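Local coordinates for FAD-dependent oxidoreductase (Actinomadura kijaniata, PDB 3M9V), which takes part in D-kijanose biosynthesis as a flavin-dependent member of the acyl-CoA dehydrogenase family and binds dTDP, probably acting on a dTDP-linked sugar, at residues A32-R37 / F56-K61; V270-Y275 / A306-A311; G363-S366 / G370-L373. All blocks are in the same frame, centred on the assembly; numbering follows the deposited sequence.

How the contacts relate
The three contacts follow one another along the chain without interleaving, and all lie in helical parts of the acyl-CoA dehydrogenase fold, contact 3 in the loop between helices 329-362 and 372-379 and at the start of the latter. Contact 1 belongs to the N-terminal region, where the turn leading into helix 35-48 meets helix 53-61; its centre is about 24 Å from that of contact 2 and about 27 Å from that of contact 3, with no touch to either. Contacts 2 and 3 share the C-terminal region, their centres about 19 Å apart. They meet where A274 CB lies 3.8 Å from L373 CD2. Packing is thus continuous between contacts 2 and 3, while contact 1 lies apart.

Contact 1: A32-R37 / F56-K61; sequences AAHLPR and FDALRK
H34 and L59 mark the closest backbone approach, their CA atoms 7.9 Å apart, where a type I turn from A32 to L35 leading into helix 35-48 faces helix 53-61. The imidazole of H34 bridges this gap. Its CG stands anti to the carbonyl carbon (chi1 -60°), which carries the ring across to helix 53-61. There one methyl of L59 does the touching: CD2 sits over the centre of one ring face, 3.9 Å from the H34 ring centroid, in a CH-pi contact only 13° off the ring normal. The two side chains slide past each other in opposite directions, and L59 turns its other methyl, CD1, to the face of F56 in its own helix. A58 completes the seat, its CB 3.8 Å from H34 CE1; A58 O approaches CE1 obliquely at a similar distance. Beyond the segments, H34 NE2 is hydrogen-bonded to D62 OD2, and the side chains of H34 and L59 both rest on L64. An alanine in place of this histidine is likely to leave L59 CD2 without its aromatic cover and the D62 carboxylate without its imidazole partner, opening a gap between turn and helix. The contact shows how one histidine can serve two chemistries in the helical N-terminal domain of this family: its ring face is used for apolar packing, while a ring nitrogen is tied to a carboxylate, whose negative charge would probably stabilise a protonated imidazole.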
ATOM      1  N   ALA A  32      37.120   1.371  -1.167  1.00 28.77           N
ATOM      2  CA  ALA A  32      36.937   0.381  -2.220  1.00 31.00           C
ATOM      3  C   ALA A  32      37.852  -0.821  -2.023  1.00 30.96           C
ATOM      4  O   ALA A  32      37.405  -1.953  -2.217  1.00 33.38           O
ATOM      5  CB  ALA A  32      37.150   0.998  -3.602  1.00 32.49           C
ATOM      6  N   ALA A  33      39.098  -0.603  -1.607  1.00 30.88           N
ATOM      7  CA  ALA A  33      40.033  -1.708  -1.352  1.00 29.85           C
ATOM      8  C   ALA A  33      39.497  -2.771  -0.403  1.00 30.68           C
ATOM      9  O   ALA A  33      39.881  -3.945  -0.494  1.00 29.76           O
ATOM     10  CB  ALA A  33      41.348  -1.199  -0.779  1.00 29.55           C
ATOM     11  N   HIS A  34      38.644  -2.342   0.527  1.00 27.46           N
ATOM     12  CA  HIS A  34      38.147  -3.222   1.580  1.00 26.58           C
ATOM     13  C   HIS A  34      36.860  -3.929   1.195  1.00 24.68           C
ATOM     14  O   HIS A  34      36.516  -4.953   1.785  1.00 24.31           O
ATOM     15  CB  HIS A  34      37.936  -2.415   2.865  1.00 25.81           C
ATOM     16  CG  HIS A  34      39.206  -1.792   3.348  1.00 31.52           C
ATOM     17  ND1 HIS A  34      40.131  -2.490   4.093  1.00 33.54           N
ATOM     18  CD2 HIS A  34      39.747  -0.572   3.118  1.00 33.34           C
ATOM     19  CE1 HIS A  34      41.164  -1.708   4.349  1.00 33.84           C
ATOM     20  NE2 HIS A  34      40.954  -0.538   3.773  1.00 38.15           N
ATOM     21  N   LEU A  35      36.136  -3.388   0.221  1.00 23.32           N
ATOM     22  CA  LEU A  35      34.886  -4.044  -0.156  1.00 25.69           C
ATOM     23  C   LEU A  35      34.978  -5.544  -0.424  1.00 26.42           C
ATOM     24  O   LEU A  35      34.156  -6.316   0.078  1.00 24.71           O
ATOM     25  CB  LEU A  35      34.132  -3.284  -1.260  1.00 26.11           C
ATOM     26  CG  LEU A  35      33.873  -1.822  -0.906  1.00 26.55           C
ATOM     27  CD1 LEU A  35      33.138  -1.071  -2.010  1.00 27.02           C
ATOM     28  CD2 LEU A  35      33.051  -1.785   0.366  1.00 26.81           C
ATOM     29  N   PRO A  36      35.974  -5.983  -1.217  1.00 28.23           N
ATOM     30  CA  PRO A  36      36.009  -7.425  -1.511  1.00 27.94           C
ATOM     31  C   PRO A  36      36.129  -8.325  -0.285  1.00 25.38           C
ATOM     32  O   PRO A  36      35.522  -9.384  -0.252  1.00 28.64           O
ATOM     33  CB  PRO A  36      37.249  -7.587  -2.412  1.00 28.73           C
ATOM     34  CG  PRO A  36      37.498  -6.177  -2.988  1.00 28.57           C
ATOM     35  CD  PRO A  36      37.040  -5.226  -1.903  1.00 26.94           C
ATOM     36  N   ARG A  37      36.875  -7.960   0.749  1.00 23.50           N
ATOM     37  CA  ARG A  37      36.873  -8.798   1.957  1.00 25.20           C
ATOM     38  C   ARG A  37      35.523  -8.765   2.690  1.00 22.46           C
ATOM     39  O   ARG A  37      35.010  -9.778   3.181  1.00 21.67           O
ATOM     40  CB  ARG A  37      37.962  -8.380   2.952  1.00 24.45           C
ATOM     41  CG  ARG A  37      37.973  -9.199   4.257  1.00 25.72           C
ATOM     42  CD  ARG A  37      38.769  -8.526   5.388  1.00 25.09           C
ATOM     43  NE  ARG A  37      40.195  -8.641   5.092  1.00 30.22           N
ATOM     44  CZ  ARG A  37      40.984  -9.666   5.422  1.00 30.53           C
ATOM     45  NH1 ARG A  37      42.249  -9.653   5.019  1.00 33.07           N
ATOM     46  NH2 ARG A  37      40.545 -10.702   6.125  1.00 25.63           N
ATOM     47  N   PHE A  56      37.758  -4.838  10.724  1.00 18.16           N
ATOM     48  CA  PHE A  56      38.018  -3.638  11.520  1.00 21.23           C
ATOM     49  C   PHE A  56      39.497  -3.439  11.793  1.00 23.56           C
ATOM     50  O   PHE A  56      39.983  -2.302  11.779  1.00 25.17           O
ATOM     51  CB  PHE A  56      37.153  -3.574  12.781  1.00 20.01           C
ATOM     52  CG  PHE A  56      35.775  -3.093  12.428  1.00 24.62           C
ATOM     53  CD1 PHE A  56      35.451  -1.738  12.513  1.00 22.65           C
ATOM     54  CD2 PHE A  56      34.847  -3.991  11.903  1.00 21.45           C
ATOM     55  CE1 PHE A  56      34.184  -1.294  12.089  1.00 27.93           C
ATOM     56  CE2 PHE A  56      33.592  -3.542  11.472  1.00 23.91           C
ATOM     57  CZ  PHE A  56      33.264  -2.193  11.571  1.00 20.09           C
ATOM     58  N   ASP A  57      40.229  -4.540  11.947  1.00 24.91           N
ATOM     59  CA  ASP A  57      41.682  -4.351  12.019  1.00 26.45           C
ATOM     60  C   ASP A  57      42.204  -3.668  10.756  1.00 26.18           C
ATOM     61  O   ASP A  57      42.990  -2.731  10.844  1.00 26.87           O
ATOM     62  CB  ASP A  57      42.458  -5.643  12.297  1.00 25.87           C
ATOM     63  CG  ASP A  57      42.271  -6.149  13.712  1.00 31.50           C
ATOM     64  OD1 ASP A  57      41.906  -5.384  14.632  1.00 34.80           O
ATOM     65  OD2 ASP A  57      42.455  -7.365  13.914  1.00 38.50           O
ATOM     66  N   ALA A  58      41.774  -4.098   9.573  1.00 26.93           N
ATOM     67  CA  ALA A  58      42.237  -3.418   8.361  1.00 27.01           C
ATOM     68  C   ALA A  58      41.833  -1.943   8.258  1.00 28.27           C
ATOM     69  O   ALA A  58      42.606  -1.116   7.762  1.00 28.18           O
ATOM     70  CB  ALA A  58      41.799  -4.199   7.108  1.00 25.05           C
ATOM     71  N   LEU A  59      40.631  -1.583   8.707  1.00 27.41           N
ATOM     72  CA  LEU A  59      40.202  -0.191   8.559  1.00 28.38           C
ATOM     73  C   LEU A  59      40.994   0.700   9.508  1.00 30.86           C
ATOM     74  O   LEU A  59      41.322   1.842   9.173  1.00 28.38           O
ATOM     75  CB  LEU A  59      38.703  -0.029   8.839  1.00 28.36           C
ATOM     76  CG  LEU A  59      37.741  -0.796   7.915  1.00 29.86           C
ATOM     77  CD1 LEU A  59      36.298  -0.856   8.430  1.00 24.27           C
ATOM     78  CD2 LEU A  59      37.772  -0.261   6.477  1.00 26.81           C
ATOM     79  N   ARG A  60      41.267   0.167  10.699  1.00 31.77           N
ATOM     80  CA  ARG A  60      42.077   0.852  11.706  1.00 34.77           C
ATOM     81  C   ARG A  60      43.460   1.206  11.168  1.00 35.83           C
ATOM     82  O   ARG A  60      43.843   2.369  11.202  1.00 34.77           O
ATOM     83  CB  ARG A  60      42.229   0.034  12.993  1.00 34.37           C
ATOM     84  CG  ARG A  60      40.905  -0.173  13.723  1.00 39.73           C
ATOM     85  CD  ARG A  60      41.002  -1.155  14.883  1.00 49.70           C
ATOM     86  NE  ARG A  60      42.183  -0.887  15.697  1.00 53.40           N
ATOM     87  CZ  ARG A  60      43.211  -1.720  15.836  1.00 55.82           C
ATOM     88  NH1 ARG A  60      43.219  -2.913  15.254  1.00 53.75           N
ATOM     89  NH2 ARG A  60      44.246  -1.356  16.583  1.00 57.04           N
ATOM     90  N   LYS A  61      44.185   0.220  10.649  1.00 37.68           N
ATOM     91  CA  LYS A  61      45.560   0.482  10.261  1.00 40.96           C
ATOM     92  C   LYS A  61      45.591   1.312   8.982  1.00 41.11           C
ATOM     93  O   LYS A  61      46.571   2.015   8.729  1.00 40.70           O
ATOM     94  CB  LYS A  61      46.395  -0.798  10.183  1.00 41.86           C
ATOM     95  CG  LYS A  61      45.792  -1.892   9.317  1.00 50.57           C
ATOM     96  CD  LYS A  61      46.817  -2.975   8.970  1.00 60.07           C
ATOM     97  CE  LYS A  61      47.691  -2.539   7.789  1.00 64.33           C
ATOM     98  NZ  LYS A  61      48.901  -1.757   8.191  1.00 67.43           N
TER

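Contact 2: V270-Y275 / A306-A311; sequences VAQAAY and ALRATA
At the edge of the R308 guanidinium, near its plane, lies Q272 OE1, one oxygen gripped side-on by two of its nitrogens, NE and NH2; the Q272 amide plane is turned 51° from that of the guanidinium. The pair links two oppositely running helices, 264-283 and 291-323, of the all-helical C-terminal domain of the acyl-CoA dehydrogenase fold. R308 NH2 donates to Q272 OE1 at 2.9 Å, tilted from the carbonyl plane, whereas R308 NE, 3.1 Å from Q272 OE1, comes in nearly along the C=O axis. The side chains cross at about a right angle. R308 runs extended from CG to NE, while Q272 leaves its helix with CG anti to the backbone N (chi1 -177°) and then bends at chi2, which presents OE1 to the arginine. Outside partners hold both groups in place: Q272 NE2 bonds to D276 OD1, and R308 NH1 reaches G15 O, linking helix 291-323 to the segment near the N-terminus. The buried arginine is thus satisfied in good part by neutral carbonyl oxygens. Immediately beside this polar bridge the packing is apolar, A271 CB meeting L307 CD2 at 3.6 Å, and L307 goes on to V347 and A351 of helix 329-362. Helix 291-323 also packs against the second subunit, with A306 against T310 of that chain and T310 against its A306. Within the helix, T310 OG1 donates to A306 O at 2.8 Å, and T310 N reaches the same oxygen from the opposite face of its plane.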
ATOM      1  N   VAL A 270      21.319  -1.462   1.491  1.00 16.25           N
ATOM      2  CA  VAL A 270      20.607  -2.753   1.488  1.00 15.87           C
ATOM      3  C   VAL A 270      19.571  -2.848   0.364  1.00 16.65           C
ATOM      4  O   VAL A 270      19.534  -3.843  -0.388  1.00 14.73           O
ATOM      5  CB  VAL A 270      19.995  -3.080   2.876  1.00 18.45           C
ATOM      6  CG1 VAL A 270      19.186  -4.374   2.821  1.00 15.17           C
ATOM      7  CG2 VAL A 270      21.142  -3.286   3.897  1.00 19.02           C
ATOM      8  N   ALA A 271      18.732  -1.821   0.226  1.00 12.46           N
ATOM      9  CA  ALA A 271      17.788  -1.845  -0.890  1.00 12.97           C
ATOM     10  C   ALA A 271      18.503  -1.875  -2.247  1.00 13.84           C
ATOM     11  O   ALA A 271      18.039  -2.505  -3.199  1.00 14.96           O
ATOM     12  CB  ALA A 271      16.849  -0.619  -0.803  1.00 11.19           C
ATOM     13  N   GLN A 272      19.593  -1.125  -2.381  1.00 14.46           N
ATOM     14  CA  GLN A 272      20.324  -1.133  -3.652  1.00 15.15           C
ATOM     15  C   GLN A 272      20.861  -2.535  -3.985  1.00 16.28           C
ATOM     16  O   GLN A 272      20.825  -2.968  -5.139  1.00 17.86           O
ATOM     17  CB  GLN A 272      21.434  -0.067  -3.637  1.00 14.40           C
ATOM     18  CG  GLN A 272      22.244   0.071  -4.956  1.00 14.89           C
ATOM     19  CD  GLN A 272      21.412   0.717  -6.041  1.00 21.34           C
ATOM     20  OE1 GLN A 272      20.981   1.858  -5.898  1.00 21.75           O
ATOM     21  NE2 GLN A 272      21.147  -0.013  -7.110  1.00 18.91           N
ATOM     22  N   ALA A 273      21.364  -3.246  -2.980  1.00 16.32           N
ATOM     23  CA  ALA A 273      22.065  -4.501  -3.198  1.00 17.14           C
ATOM     24  C   ALA A 273      20.967  -5.514  -3.529  1.00 16.36           C
ATOM     25  O   ALA A 273      21.198  -6.355  -4.377  1.00 13.92           O
ATOM     26  CB  ALA A 273      22.865  -4.938  -1.941  1.00 13.93           C
ATOM     27  N   ALA A 274      19.782  -5.413  -2.927  1.00 11.60           N
ATOM     28  CA  ALA A 274      18.672  -6.283  -3.315  1.00 11.24           C
ATOM     29  C   ALA A 274      18.265  -6.102  -4.781  1.00 11.00           C
ATOM     30  O   ALA A 274      18.121  -7.050  -5.548  1.00 12.29           O
ATOM     31  CB  ALA A 274      17.449  -6.077  -2.377  1.00 12.51           C
ATOM     32  N   TYR A 275      18.124  -4.857  -5.209  1.00 13.31           N
ATOM     33  CA  TYR A 275      17.726  -4.568  -6.574  1.00 14.50           C
ATOM     34  C   TYR A 275      18.784  -5.106  -7.551  1.00 16.70           C
ATOM     35  O   TYR A 275      18.424  -5.737  -8.550  1.00 17.59           O
ATOM     36  CB  TYR A 275      17.650  -3.063  -6.719  1.00 14.28           C
ATOM     37  CG  TYR A 275      17.157  -2.569  -8.059  1.00 18.17           C
ATOM     38  CD1 TYR A 275      16.106  -3.200  -8.725  1.00 27.72           C
ATOM     39  CD2 TYR A 275      17.721  -1.463  -8.657  1.00 26.22           C
ATOM     40  CE1 TYR A 275      15.643  -2.722  -9.966  1.00 29.03           C
ATOM     41  CE2 TYR A 275      17.247  -0.961  -9.871  1.00 25.06           C
ATOM     42  CZ  TYR A 275      16.205  -1.575 -10.500  1.00 28.86           C
ATOM     43  OH  TYR A 275      15.789  -1.037 -11.700  1.00 36.77           O
ATOM     44  N   ALA A 306      12.937   7.212  -5.172  1.00 11.91           N
ATOM     45  CA  ALA A 306      12.279   7.989  -4.142  1.00 13.15           C
ATOM     46  C   ALA A 306      12.985   7.695  -2.807  1.00 12.77           C
ATOM     47  O   ALA A 306      13.124   8.597  -1.993  1.00 12.17           O
ATOM     48  CB  ALA A 306      10.776   7.589  -4.016  1.00 10.41           C
ATOM     49  N   LEU A 307      13.445   6.469  -2.568  1.00 13.95           N
ATOM     50  CA  LEU A 307      14.174   6.169  -1.335  1.00 12.09           C
ATOM     51  C   LEU A 307      15.464   6.975  -1.224  1.00 14.13           C
ATOM     52  O   LEU A 307      15.720   7.668  -0.233  1.00 11.95           O
ATOM     53  CB  LEU A 307      14.448   4.674  -1.178  1.00 13.31           C
ATOM     54  CG  LEU A 307      15.397   4.205  -0.062  1.00 14.95           C
ATOM     55  CD1 LEU A 307      14.641   4.440   1.257  1.00 13.37           C
ATOM     56  CD2 LEU A 307      15.637   2.712  -0.173  1.00 14.99           C
ATOM     57  N   ARG A 308      16.285   6.909  -2.263  1.00 14.27           N
ATOM     58  CA  ARG A 308      17.502   7.702  -2.351  1.00 14.84           C
ATOM     59  C   ARG A 308      17.267   9.212  -2.259  1.00 14.07           C
ATOM     60  O   ARG A 308      18.046   9.902  -1.590  1.00 12.76           O
ATOM     61  CB  ARG A 308      18.235   7.364  -3.646  1.00 15.38           C
ATOM     62  CG  ARG A 308      18.903   5.990  -3.631  1.00 14.27           C
ATOM     63  CD  ARG A 308      19.632   5.833  -4.961  1.00 18.27           C
ATOM     64  NE  ARG A 308      20.636   4.774  -4.942  1.00 16.21           N
ATOM     65  CZ  ARG A 308      21.933   4.926  -4.670  1.00 18.38           C
ATOM     66  NH1 ARG A 308      22.462   6.108  -4.408  1.00 12.62           N
ATOM     67  NH2 ARG A 308      22.728   3.860  -4.676  1.00 17.76           N
ATOM     68  N   ALA A 309      16.200   9.703  -2.895  1.00 11.90           N
ATOM     69  CA  ALA A 309      16.011  11.149  -2.986  1.00 11.16           C
ATOM     70  C   ALA A 309      15.616  11.592  -1.583  1.00  9.87           C
ATOM     71  O   ALA A 309      15.915  12.703  -1.207  1.00 10.35           O
ATOM     72  CB  ALA A 309      14.861  11.477  -3.908  1.00 10.59           C
ATOM     73  N   THR A 310      14.875  10.778  -0.837  1.00 12.21           N
ATOM     74  CA  THR A 310      14.357  11.204   0.467  1.00 11.90           C
ATOM     75  C   THR A 310      15.484  11.220   1.509  1.00 13.81           C
ATOM     76  O   THR A 310      15.639  12.196   2.222  1.00 14.81           O
ATOM     77  CB  THR A 310      13.251  10.248   0.927  1.00 12.36           C
ATOM     78  OG1 THR A 310      12.191  10.355  -0.024  1.00 12.44           O
ATOM     79  CG2 THR A 310      12.643  10.728   2.269  1.00 13.58           C
ATOM     80  N   ALA A 311      16.269  10.148   1.588  1.00 12.16           N
ATOM     81  CA  ALA A 311      17.432  10.088   2.466  1.00 15.76           C
ATOM     82  C   ALA A 311      18.420  11.182   2.082  1.00 14.66           C
ATOM     83  O   ALA A 311      18.896  11.941   2.928  1.00 15.22           O
ATOM     84  CB  ALA A 311      18.102   8.690   2.378  1.00 12.47           C
TER

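Contact 3: G363-S366 / G370-L373; sequences GGAS and GHPL
Across this short turn S366 and H371 make the principal contact, and it is a CH-pi one: S366 CA lies over one face of the H371 ring, 4.0 Å from its centroid and offset toward the rim. The opposite face is met by the CD atom of P372, which leaves the imidazole between S366 CA and P372 CD. Beside this, A365 O comes 3.4 Å from H371 CB and stands obliquely to the ring without a hydrogen bond; it bonds to T368 OG1 instead. Apolar packing follows further along, with S366 CB 3.9 Å from L373 CD1, and both residues reach L359 of helix 329-362. No hydrogen bond crosses between the two segments; those within each shape its turn. After helix 329-362 ends, G363 turns with positive phi, and its O accepts from S366 N at 2.9 Å and from S366 OG at 2.8 Å. The hydroxyl can do this because chi1 of S366 (71°) places it between the backbone N and the carbonyl carbon. On the other side H371 is the N-cap of helix 372-379: its ND1 accepts a hydrogen bond from L373 N at 3.0 Å, nearly straight (166°) and in the ring plane. With CG anti to the backbone N (chi1 -166°), the ring turns its ND1 edge to L373 N. S366 also packs on F385 of the third subunit, at a position that binds FMN in this protein, so the turn lies at a subunit interface. Since ND1 is spent as an acceptor at a helix N-terminus, H371 is probably neutral, with its proton on NE2.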
ATOM      1  N   GLY A 363      12.406 -15.384  -7.159  1.00 20.97           N
ATOM      2  CA  GLY A 363      11.601 -16.565  -6.869  1.00 23.19           C
ATOM      3  C   GLY A 363      12.225 -17.455  -5.800  1.00 25.23           C
ATOM      4  O   GLY A 363      13.072 -16.970  -5.053  1.00 22.40           O
ATOM      5  N   GLY A 364      11.879 -18.747  -5.785  1.00 23.70           N
ATOM      6  CA  GLY A 364      12.110 -19.674  -4.674  1.00 22.47           C
ATOM      7  C   GLY A 364      13.534 -19.841  -4.175  1.00 23.75           C
ATOM      8  O   GLY A 364      13.766 -20.037  -2.974  1.00 20.70           O
ATOM      9  N   ALA A 365      14.512 -19.689  -5.066  1.00 22.34           N
ATOM     10  CA  ALA A 365      15.914 -19.717  -4.628  1.00 22.87           C
ATOM     11  C   ALA A 365      16.201 -18.683  -3.542  1.00 20.89           C
ATOM     12  O   ALA A 365      17.077 -18.892  -2.736  1.00 18.92           O
ATOM     13  CB  ALA A 365      16.870 -19.498  -5.792  1.00 24.13           C
ATOM     14  N   SER A 366      15.488 -17.565  -3.499  1.00 20.69           N
ATOM     15  CA  SER A 366      15.768 -16.539  -2.506  1.00 19.80           C
ATOM     16  C   SER A 366      15.255 -16.925  -1.122  1.00 19.77           C
ATOM     17  O   SER A 366      15.563 -16.230  -0.146  1.00 21.02           O
ATOM     18  CB  SER A 366      15.127 -15.233  -2.978  1.00 21.95           C
ATOM     19  OG  SER A 366      13.716 -15.347  -2.870  1.00 24.71           O
ATOM     20  N   GLY A 370      20.956 -19.562   2.668  1.00 21.59           N
ATOM     21  CA  GLY A 370      22.201 -18.986   2.173  1.00 21.77           C
ATOM     22  C   GLY A 370      22.066 -17.926   1.083  1.00 23.24           C
ATOM     23  O   GLY A 370      23.042 -17.259   0.752  1.00 24.79           O
ATOM     24  N   HIS A 371      20.899 -17.729   0.475  1.00 20.65           N
ATOM     25  CA  HIS A 371      20.841 -16.771  -0.621  1.00 20.13           C
ATOM     26  C   HIS A 371      20.991 -15.378  -0.015  1.00 20.42           C
ATOM     27  O   HIS A 371      20.397 -15.107   1.034  1.00 19.77           O
ATOM     28  CB  HIS A 371      19.486 -16.883  -1.340  1.00 19.49           C
ATOM     29  CG  HIS A 371      19.456 -16.180  -2.655  1.00 23.71           C
ATOM     30  ND1 HIS A 371      19.258 -14.814  -2.772  1.00 20.11           N
ATOM     31  CD2 HIS A 371      19.627 -16.662  -3.909  1.00 18.68           C
ATOM     32  CE1 HIS A 371      19.286 -14.492  -4.051  1.00 22.38           C
ATOM     33  NE2 HIS A 371      19.511 -15.588  -4.757  1.00 21.00           N
ATOM     34  N   PRO A 372      21.731 -14.474  -0.682  1.00 21.15           N
ATOM     35  CA  PRO A 372      21.891 -13.097  -0.215  1.00 20.92           C
ATOM     36  C   PRO A 372      20.579 -12.365   0.066  1.00 17.53           C
ATOM     37  O   PRO A 372      20.514 -11.580   1.018  1.00 19.28           O
ATOM     38  CB  PRO A 372      22.585 -12.397  -1.395  1.00 21.80           C
ATOM     39  CG  PRO A 372      23.297 -13.500  -2.100  1.00 22.46           C
ATOM     40  CD  PRO A 372      22.362 -14.672  -2.002  1.00 20.89           C
ATOM     41  N   LEU A 373      19.531 -12.593  -0.711  1.00 15.99           N
ATOM     42  CA  LEU A 373      18.296 -11.838  -0.499  1.00 16.22           C
ATOM     43  C   LEU A 373      17.670 -12.183   0.860  1.00 18.06           C
ATOM     44  O   LEU A 373      16.954 -11.358   1.436  1.00 17.34           O
ATOM     45  CB  LEU A 373      17.253 -12.073  -1.595  1.00 15.72           C
ATOM     46  CG  LEU A 373      17.535 -11.336  -2.921  1.00 19.72           C
ATOM     47  CD1 LEU A 373      16.449 -11.696  -3.940  1.00 20.96           C
ATOM     48  CD2 LEU A 373      17.522  -9.819  -2.704  1.00 24.70           C
TER